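Local coordinates for chitin binding protein (Streptomyces lividans, PDB 5FTZ) that probably binds chitin and, as a copper-dependent AA10 lytic polysaccharide monooxygenase, is likely to cleave polysaccharide chains oxidatively, at residues R10-C22 and A58-P71. Residues are numbered along the deposited sequence; the frame is centred on the assembly and turned at random.
Sequences RQKVCQNGTVGGC and ALDSPKQPNGQAWP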
ATOM      1  N   ARG A  10      -8.035 -24.894  13.991  1.00  7.17           N
ATOM      2  CA  ARG A  10      -7.532 -25.404  15.239  1.00  7.37           C
ATOM      3  C   ARG A  10      -7.492 -24.346  16.311  1.00  7.37           C
ATOM      4  O   ARG A  10      -7.817 -24.660  17.470  1.00  7.19           O
ATOM      5  CB  ARG A  10      -6.191 -26.125  15.049  1.00  7.30           C
ATOM      6  CG  ARG A  10      -6.263 -27.424  14.276  1.00  8.05           C
ATOM      7  CD  ARG A  10      -4.887 -28.034  14.120  1.00  8.13           C
ATOM      8  NE  ARG A  10      -4.965 -29.285  13.346  1.00  8.59           N
ATOM      9  CZ  ARG A  10      -3.907 -29.953  12.895  1.00  9.18           C
ATOM     10  NH1 ARG A  10      -2.689 -29.524  13.146  1.00  9.07           N
ATOM     11  NH2 ARG A  10      -4.109 -31.046  12.146  1.00 10.07           N
ATOM     12  N   GLN A  11      -7.040 -23.144  15.990  1.00  7.89           N
ATOM     13  CA  GLN A  11      -7.000 -22.136  17.033  1.00  7.85           C
ATOM     14  C   GLN A  11      -8.387 -21.835  17.571  1.00  8.57           C
ATOM     15  O   GLN A  11      -8.531 -21.550  18.779  1.00  8.53           O
ATOM     16  CB  GLN A  11      -6.282 -20.869  16.546  1.00  7.86           C
ATOM     17  CG  GLN A  11      -6.732 -20.241  15.229  1.00  7.89           C
ATOM     18  CD  GLN A  11      -5.886 -20.661  14.082  1.00  8.44           C
ATOM     19  OE1 GLN A  11      -5.798 -21.841  13.779  1.00  8.25           O
ATOM     20  NE2 GLN A  11      -5.270 -19.720  13.421  1.00  8.87           N
ATOM     21  N   LYS A  12      -9.395 -21.878  16.717  1.00  8.70           N
ATOM     22  CA  LYS A  12     -10.744 -21.585  17.182  1.00  9.81           C
ATOM     23  C   LYS A  12     -11.343 -22.744  17.951  1.00 10.04           C
ATOM     24  O   LYS A  12     -12.056 -22.492  18.948  1.00 10.39           O
ATOM     25  CB  LYS A  12     -11.613 -21.182  16.000  1.00 10.67           C
ATOM     26  CG  LYS A  12     -13.041 -20.747  16.349  1.00 11.72           C
ATOM     27  CD  LYS A  12     -13.085 -19.620  17.369  1.00 12.39           C
ATOM     28  CE  LYS A  12     -14.499 -19.059  17.440  1.00 14.33           C
ATOM     29  NZ  LYS A  12     -14.482 -17.886  18.338  1.00 16.80           N
ATOM     30  N   VAL A  13     -11.088 -23.998  17.583  1.00  9.54           N
ATOM     31  CA  VAL A  13     -11.568 -25.089  18.394  1.00 11.42           C
ATOM     32  C   VAL A  13     -10.897 -25.106  19.749  1.00 11.33           C
ATOM     33  O   VAL A  13     -11.534 -25.502  20.740  1.00 11.98           O
ATOM     34  CB  VAL A  13     -11.521 -26.487  17.751  1.00 13.28           C
ATOM     35  CG1 VAL A  13     -12.347 -26.503  16.464  1.00 14.33           C
ATOM     36  CG2 VAL A  13     -10.185 -27.019  17.514  1.00 13.35           C
ATOM     37  N   CYS A  14      -9.676 -24.622  19.847  1.00 10.28           N
ATOM     38  CA  CYS A  14      -9.027 -24.451  21.160  1.00 11.74           C
ATOM     39  C   CYS A  14      -9.727 -23.320  21.951  1.00 13.21           C
ATOM     40  O   CYS A  14     -10.142 -23.525  23.119  1.00 19.78           O
ATOM     41  CB  CYS A  14      -7.544 -24.178  20.918  1.00 12.12           C
ATOM     42  SG  CYS A  14      -6.563 -25.584  20.389  1.00 13.98           S
ATOM     43  N   GLN A  15     -10.049 -22.220  21.343  1.00 11.03           N
ATOM     44  CA  GLN A  15     -10.687 -21.112  22.070  1.00 12.22           C
ATOM     45  C   GLN A  15     -12.124 -21.455  22.477  1.00 12.41           C
ATOM     46  O   GLN A  15     -12.564 -21.039  23.579  1.00 13.95           O
ATOM     47  CB  GLN A  15     -10.619 -19.837  21.283  1.00 13.13           C
ATOM     48  CG  GLN A  15     -11.209 -18.615  21.984  1.00 13.59           C
ATOM     49  CD  GLN A  15     -12.687 -18.504  21.740  1.00 16.55           C
ATOM     50  OE1 GLN A  15     -13.251 -18.993  20.748  1.00 17.35           O
ATOM     51  NE2 GLN A  15     -13.365 -17.815  22.664  1.00 18.34           N
ATOM     52  N   ASN A  16     -12.855 -22.206  21.669  1.00 12.37           N
ATOM     53  CA  ASN A  16     -14.282 -22.298  21.839  1.00 14.12           C
ATOM     54  C   ASN A  16     -14.710 -23.392  22.806  1.00 15.79           C
ATOM     55  O   ASN A  16     -15.903 -23.563  23.013  1.00 17.53           O
ATOM     56  CB  ASN A  16     -15.011 -22.282  20.500  1.00 16.86           C
ATOM     57  CG  ASN A  16     -14.983 -23.558  19.806  1.00 16.69           C
ATOM     58  OD1 ASN A  16     -14.535 -24.582  20.351  1.00 18.06           O
ATOM     59  ND2 ASN A  16     -15.420 -23.521  18.497  1.00 18.10           N
ATOM     60  N   GLY A  17     -13.752 -24.098  23.390  1.00 16.02           N
ATOM     61  CA  GLY A  17     -14.108 -25.097  24.390  1.00 19.28           C
ATOM     62  C   GLY A  17     -14.183 -26.485  23.835  1.00 17.76           C
ATOM     63  O   GLY A  17     -14.424 -27.440  24.578  1.00 19.07           O
ATOM     64  N   THR A  18     -14.017 -26.643  22.526  1.00 15.36           N
ATOM     65  CA  THR A  18     -14.181 -27.945  21.933  1.00 13.95           C
ATOM     66  C   THR A  18     -13.007 -28.867  22.242  1.00 14.46           C
ATOM     67  O   THR A  18     -13.207 -30.090  22.335  1.00 17.19           O
ATOM     68  CB  THR A  18     -14.382 -27.837  20.403  1.00 15.52           C
ATOM     69  OG1 THR A  18     -15.528 -26.970  20.166  1.00 18.28           O
ATOM     70  CG2 THR A  18     -14.712 -29.178  19.785  1.00 17.80           C
ATOM     71  N   VAL A  19     -11.824 -28.289  22.319  1.00 13.60           N
ATOM     72  CA  VAL A  19     -10.585 -28.998  22.590  1.00 15.14           C
ATOM     73  C   VAL A  19      -9.972 -28.339  23.781  1.00 14.33           C
ATOM     74  O   VAL A  19      -9.763 -27.134  23.779  1.00 16.31           O
ATOM     75  CB  VAL A  19      -9.626 -28.855  21.357  1.00 15.28           C
ATOM     76  CG1 VAL A  19      -8.235 -29.307  21.634  1.00 16.90           C
ATOM     77  CG2 VAL A  19     -10.213 -29.649  20.199  1.00 16.98           C
ATOM     78  N   GLY A  20      -9.604 -29.131  24.764  1.00 13.85           N
ATOM     79  CA  GLY A  20      -8.917 -28.603  25.940  1.00 13.56           C
ATOM     80  C   GLY A  20      -7.409 -28.741  25.853  1.00 13.55           C
ATOM     81  O   GLY A  20      -6.875 -29.469  25.011  1.00 12.99           O
ATOM     82  N   GLY A  21      -6.674 -28.060  26.714  1.00 12.96           N
ATOM     83  CA  GLY A  21      -5.247 -28.288  26.877  1.00 13.34           C
ATOM     84  C   GLY A  21      -4.332 -27.566  25.895  1.00 13.74           C
ATOM     85  O   GLY A  21      -3.156 -27.829  25.874  1.00 15.39           O
ATOM     86  N   CYS A  22      -4.835 -26.576  25.141  1.00 14.25           N
ATOM     87  CA  CYS A  22      -4.047 -25.999  24.061  1.00 16.07           C
ATOM     88  C   CYS A  22      -3.111 -24.912  24.466  1.00 15.19           C
ATOM     89  O   CYS A  22      -2.267 -24.536  23.626  1.00 16.78           O
ATOM     90  CB  CYS A  22      -4.925 -25.372  22.975  1.00 16.19           C
ATOM     91  SG  CYS A  22      -6.078 -26.534  22.165  1.00 20.02           S
ATOM     92  N   ALA A  58       0.890 -26.412  20.349  1.00 11.70           N
ATOM     93  CA  ALA A  58      -0.220 -27.388  20.312  1.00 11.64           C
ATOM     94  C   ALA A  58      -0.938 -27.434  18.981  1.00 10.83           C
ATOM     95  O   ALA A  58      -1.446 -28.497  18.573  1.00 11.60           O
ATOM     96  CB  ALA A  58      -1.216 -27.129  21.416  1.00 14.19           C
ATOM     97  N   LEU A  59      -1.022 -26.307  18.290  1.00  9.64           N
ATOM     98  CA  LEU A  59      -1.699 -26.301  16.980  1.00  9.51           C
ATOM     99  C   LEU A  59      -1.038 -27.122  15.901  1.00 10.56           C
ATOM    100  O   LEU A  59      -1.709 -27.516  14.949  1.00 10.78           O
ATOM    101  CB  LEU A  59      -1.803 -24.855  16.464  1.00  9.01           C
ATOM    102  CG  LEU A  59      -2.526 -23.844  17.344  1.00  9.88           C
ATOM    103  CD1 LEU A  59      -2.569 -22.485  16.666  1.00 10.40           C
ATOM    104  CD2 LEU A  59      -3.932 -24.325  17.691  1.00 11.31           C
ATOM    105  N   ASP A  60       0.260 -27.347  16.032  1.00 10.83           N
ATOM    106  CA  ASP A  60       1.017 -28.146  15.048  1.00 12.30           C
ATOM    107  C   ASP A  60       0.984 -29.649  15.234  1.00 10.83           C
ATOM    108  O   ASP A  60       1.417 -30.396  14.343  1.00 11.94           O
ATOM    109  CB  ASP A  60       2.492 -27.772  15.118  1.00 14.12           C
ATOM    110  CG  ASP A  60       2.781 -26.387  14.788  1.00 18.18           C
ATOM    111  OD1 ASP A  60       2.297 -25.909  13.743  1.00 19.89           O
ATOM    112  OD2 ASP A  60       3.605 -25.778  15.537  1.00 21.35           O
ATOM    113  N   SER A  61       0.559 -30.097  16.407  1.00  9.90           N
ATOM    114  CA  SER A  61       0.535 -31.518  16.700  1.00 10.32           C
ATOM    115  C   SER A  61      -0.452 -32.246  15.790  1.00 10.80           C
ATOM    116  O   SER A  61      -1.498 -31.650  15.427  1.00 10.97           O
ATOM    117  CB  SER A  61       0.179 -31.708  18.136  1.00 11.57           C
ATOM    118  OG  SER A  61       0.061 -33.088  18.422  1.00 14.20           O
ATOM    119  N   PRO A  62      -0.167 -33.511  15.429  1.00  9.84           N
ATOM    120  CA  PRO A  62      -1.117 -34.266  14.625  1.00 10.27           C
ATOM    121  C   PRO A  62      -2.378 -34.663  15.406  1.00 10.39           C
ATOM    122  O   PRO A  62      -3.326 -35.145  14.791  1.00 10.00           O
ATOM    123  CB  PRO A  62      -0.320 -35.496  14.259  1.00 10.98           C
ATOM    124  CG  PRO A  62       0.746 -35.628  15.257  1.00 11.21           C
ATOM    125  CD  PRO A  62       1.096 -34.243  15.661  1.00 10.40           C
ATOM    126  N   LYS A  63      -2.379 -34.521  16.737  1.00 10.41           N
ATOM    127  CA  LYS A  63      -3.525 -34.850  17.573  1.00 10.47           C
ATOM    128  C   LYS A  63      -3.821 -33.641  18.445  1.00 10.38           C
ATOM    129  O   LYS A  63      -2.957 -32.779  18.651  1.00 10.03           O
ATOM    130  CB  LYS A  63      -3.195 -36.018  18.478  1.00 11.49           C
ATOM    131  CG  LYS A  63      -2.765 -37.311  17.768  1.00 14.03           C
ATOM    132  CD  LYS A  63      -3.910 -37.897  17.070  1.00 16.93           C
ATOM    133  CE  LYS A  63      -3.608 -39.317  16.604  1.00 22.42           C
ATOM    134  NZ  LYS A  63      -4.847 -39.984  16.140  1.00 28.09           N
ATOM    135  N   GLN A  64      -5.035 -33.589  18.998  1.00 10.81           N
ATOM    136  CA  GLN A  64      -5.316 -32.599  20.018  1.00 11.53           C
ATOM    137  C   GLN A  64      -4.463 -32.901  21.279  1.00 10.70           C
ATOM    138  O   GLN A  64      -3.805 -33.943  21.399  1.00 10.69           O
ATOM    139  CB  GLN A  64      -6.820 -32.464  20.217  1.00 15.23           C
ATOM    140  CG  GLN A  64      -7.430 -33.627  20.875  1.00 15.64           C
ATOM    141  CD  GLN A  64      -8.894 -33.351  21.212  1.00 14.16           C
ATOM    142  OE1 GLN A  64      -9.165 -32.769  22.271  1.00 15.26           O
ATOM    143  NE2 GLN A  64      -9.816 -33.842  20.391  1.00 14.27           N
ATOM    144  N   PRO A  65      -4.367 -31.931  22.196  1.00 10.66           N
ATOM    145  CA  PRO A  65      -3.435 -32.084  23.303  1.00 11.03           C
ATOM    146  C   PRO A  65      -3.615 -33.391  24.129  1.00 10.40           C
ATOM    147  O   PRO A  65      -2.615 -33.973  24.551  1.00 12.26           O
ATOM    148  CB  PRO A  65      -3.724 -30.838  24.140  1.00 11.98           C
ATOM    149  CG  PRO A  65      -4.086 -29.820  23.098  1.00 10.96           C
ATOM    150  CD  PRO A  65      -4.899 -30.561  22.103  1.00 10.77           C
ATOM    151  N   ASN A  66      -4.841 -33.900  24.256  1.00 10.10           N
ATOM    152  CA  ASN A  66      -5.073 -35.136  25.010  1.00 11.91           C
ATOM    153  C   ASN A  66      -4.773 -36.404  24.225  1.00 11.95           C
ATOM    154  O   ASN A  66      -5.050 -37.497  24.741  1.00 13.63           O
ATOM    155  CB  ASN A  66      -6.488 -35.156  25.587  1.00 12.28           C
ATOM    156  CG  ASN A  66      -7.537 -35.366  24.556  1.00 13.25           C
ATOM    157  OD1 ASN A  66      -7.270 -35.517  23.382  1.00 12.80           O
ATOM    158  ND2 ASN A  66      -8.760 -35.350  24.995  1.00 15.11           N
ATOM    159  N   GLY A  67      -4.271 -36.269  23.006  1.00 11.13           N
ATOM    160  CA  GLY A  67      -3.913 -37.429  22.198  1.00 11.25           C
ATOM    161  C   GLY A  67      -5.010 -38.025  21.359  1.00 11.18           C
ATOM    162  O   GLY A  67      -4.754 -38.949  20.541  1.00 13.49           O
ATOM    163  N   GLN A  68      -6.241 -37.492  21.478  1.00 11.25           N
ATOM    164  CA  GLN A  68      -7.312 -37.913  20.604  1.00 11.72           C
ATOM    165  C   GLN A  68      -7.208 -37.189  19.247  1.00 11.38           C
ATOM    166  O   GLN A  68      -6.533 -36.159  19.112  1.00  9.65           O
ATOM    167  CB  GLN A  68      -8.618 -37.615  21.275  1.00 13.52           C
ATOM    168  CG  GLN A  68      -8.838 -38.376  22.612  1.00 15.96           C
ATOM    169  CD  GLN A  68      -9.054 -39.820  22.379  1.00 20.32           C
ATOM    170  OE1 GLN A  68     -10.107 -40.212  21.948  1.00 27.51           O
ATOM    171  NE2 GLN A  68      -8.013 -40.622  22.573  1.00 19.49           N
ATOM    172  N   ALA A  69      -7.876 -37.697  18.234  1.00 11.39           N
ATOM    173  CA  ALA A  69      -7.940 -36.992  16.968  1.00 11.46           C
ATOM    174  C   ALA A  69      -8.529 -35.580  17.100  1.00 10.31           C
ATOM    175  O   ALA A  69      -9.392 -35.296  17.917  1.00 11.64           O
ATOM    176  CB  ALA A  69      -8.794 -37.777  15.989  1.00 14.42           C
ATOM    177  N   TRP A  70      -8.020 -34.648  16.307  1.00 10.13           N
ATOM    178  CA  TRP A  70      -8.661 -33.366  16.209  1.00 10.42           C
ATOM    179  C   TRP A  70     -10.075 -33.537  15.729  1.00 11.02           C
ATOM    180  O   TRP A  70     -10.347 -34.387  14.925  1.00 11.78           O
ATOM    181  CB  TRP A  70      -7.949 -32.431  15.236  1.00 10.18           C
ATOM    182  CG  TRP A  70      -6.583 -31.950  15.664  1.00  9.41           C
ATOM    183  CD1 TRP A  70      -5.383 -32.433  15.245  1.00  9.98           C
ATOM    184  CD2 TRP A  70      -6.309 -30.851  16.543  1.00  9.49           C
ATOM    185  NE1 TRP A  70      -4.395 -31.730  15.830  1.00 10.28           N
ATOM    186  CE2 TRP A  70      -4.925 -30.756  16.644  1.00  9.83           C
ATOM    187  CE3 TRP A  70      -7.107 -29.945  17.246  1.00  9.46           C
ATOM    188  CZ2 TRP A  70      -4.309 -29.774  17.410  1.00  9.84           C
ATOM    189  CZ3 TRP A  70      -6.463 -28.970  18.010  1.00 10.05           C
ATOM    190  CH2 TRP A  70      -5.117 -28.897  18.075  1.00 10.34           C
ATOM    191  N   PRO A  71     -11.003 -32.717  16.247  1.00 11.42           N
ATOM    192  CA  PRO A  71     -12.354 -32.735  15.640  1.00 11.26           C
ATOM    193  C   PRO A  71     -12.314 -32.244  14.236  1.00 11.84           C
ATOM    194  O   PRO A  71     -11.498 -31.377  13.896  1.00 11.55           O
ATOM    195  CB  PRO A  71     -13.167 -31.772  16.508  1.00 12.61           C
ATOM    196  CG  PRO A  71     -12.205 -30.924  17.175  1.00 14.29           C
ATOM    197  CD  PRO A  71     -10.897 -31.678  17.270  1.00 12.40           C
TER
HETATM  198  O   HOH W   1      -0.209 -30.929  12.266  1.00 13.57           O
HETATM  199  O   HOH W   2     -12.722 -32.363  20.640  1.00 37.00           O
HETATM  200  O   HOH W   3      -7.153 -32.132  24.177  1.00 12.61           O
HETATM  201  O   HOH W   4     -10.192 -31.912  24.848  1.00 25.08           O
HETATM  202  O   HOH W   5       0.802 -24.748  22.694  1.00 20.61           O
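Arg10 and Leu59, with CA atoms 6.2 Å apart, mark one end of this contact, where helix 10-15 and the disulfide-closed turn behind it lie against the irregular loop 58-71; at the other end Gly21 backs onto Pro65. From CG to NE the Arg10 chain is extended, carrying the guanidinium flat over one face of the Trp70 indole, centres 3.8 Å apart and planes at 6°. It is a cation-pi stack over the five-membered ring, while CD makes a CH-pi contact with the six-membered one. In the guanidinium plane, NH1 donates to Leu59 O (2.9 Å, N-H...O angle 157°) and to a water that passes on to Asp60 O; NE is salt-bridged to Asp169 of strand 162-171. The indole's opposite face is covered by the backbone of Lys63 and Gln64, and its NE1 donates to Ser61 O at 2.9 Å, approaching from above that carbonyl's plane. A leucine in place of Trp70 would probably leave the Arg10 guanidinium without its stacking surface and Ser61 O without this donor. At the ring edge sits Cys14 SG, bonded to Cys22 SG and 4.0 Å from Leu59 CD2. Val19 forks into the loop: CG1, anti to the backbone N (chi1 168°), meets Pro65 CD, and CG2 meets Pro71 CD at 3.6 Å. The polar edge is bridged by water: Gln64 OE1 accepts from two waters that also bind Gly20, while Gln64 NE2 is held by Ala69 O at 2.9 Å. The disulfide closes 10-22 on itself; the Arg10 stack and bond and the Val19 packing join it to the loop leading to strand 73-74, and Asp169 links Arg10 to the immunoglobulin-like beta-sandwich core of AA10 enzymes.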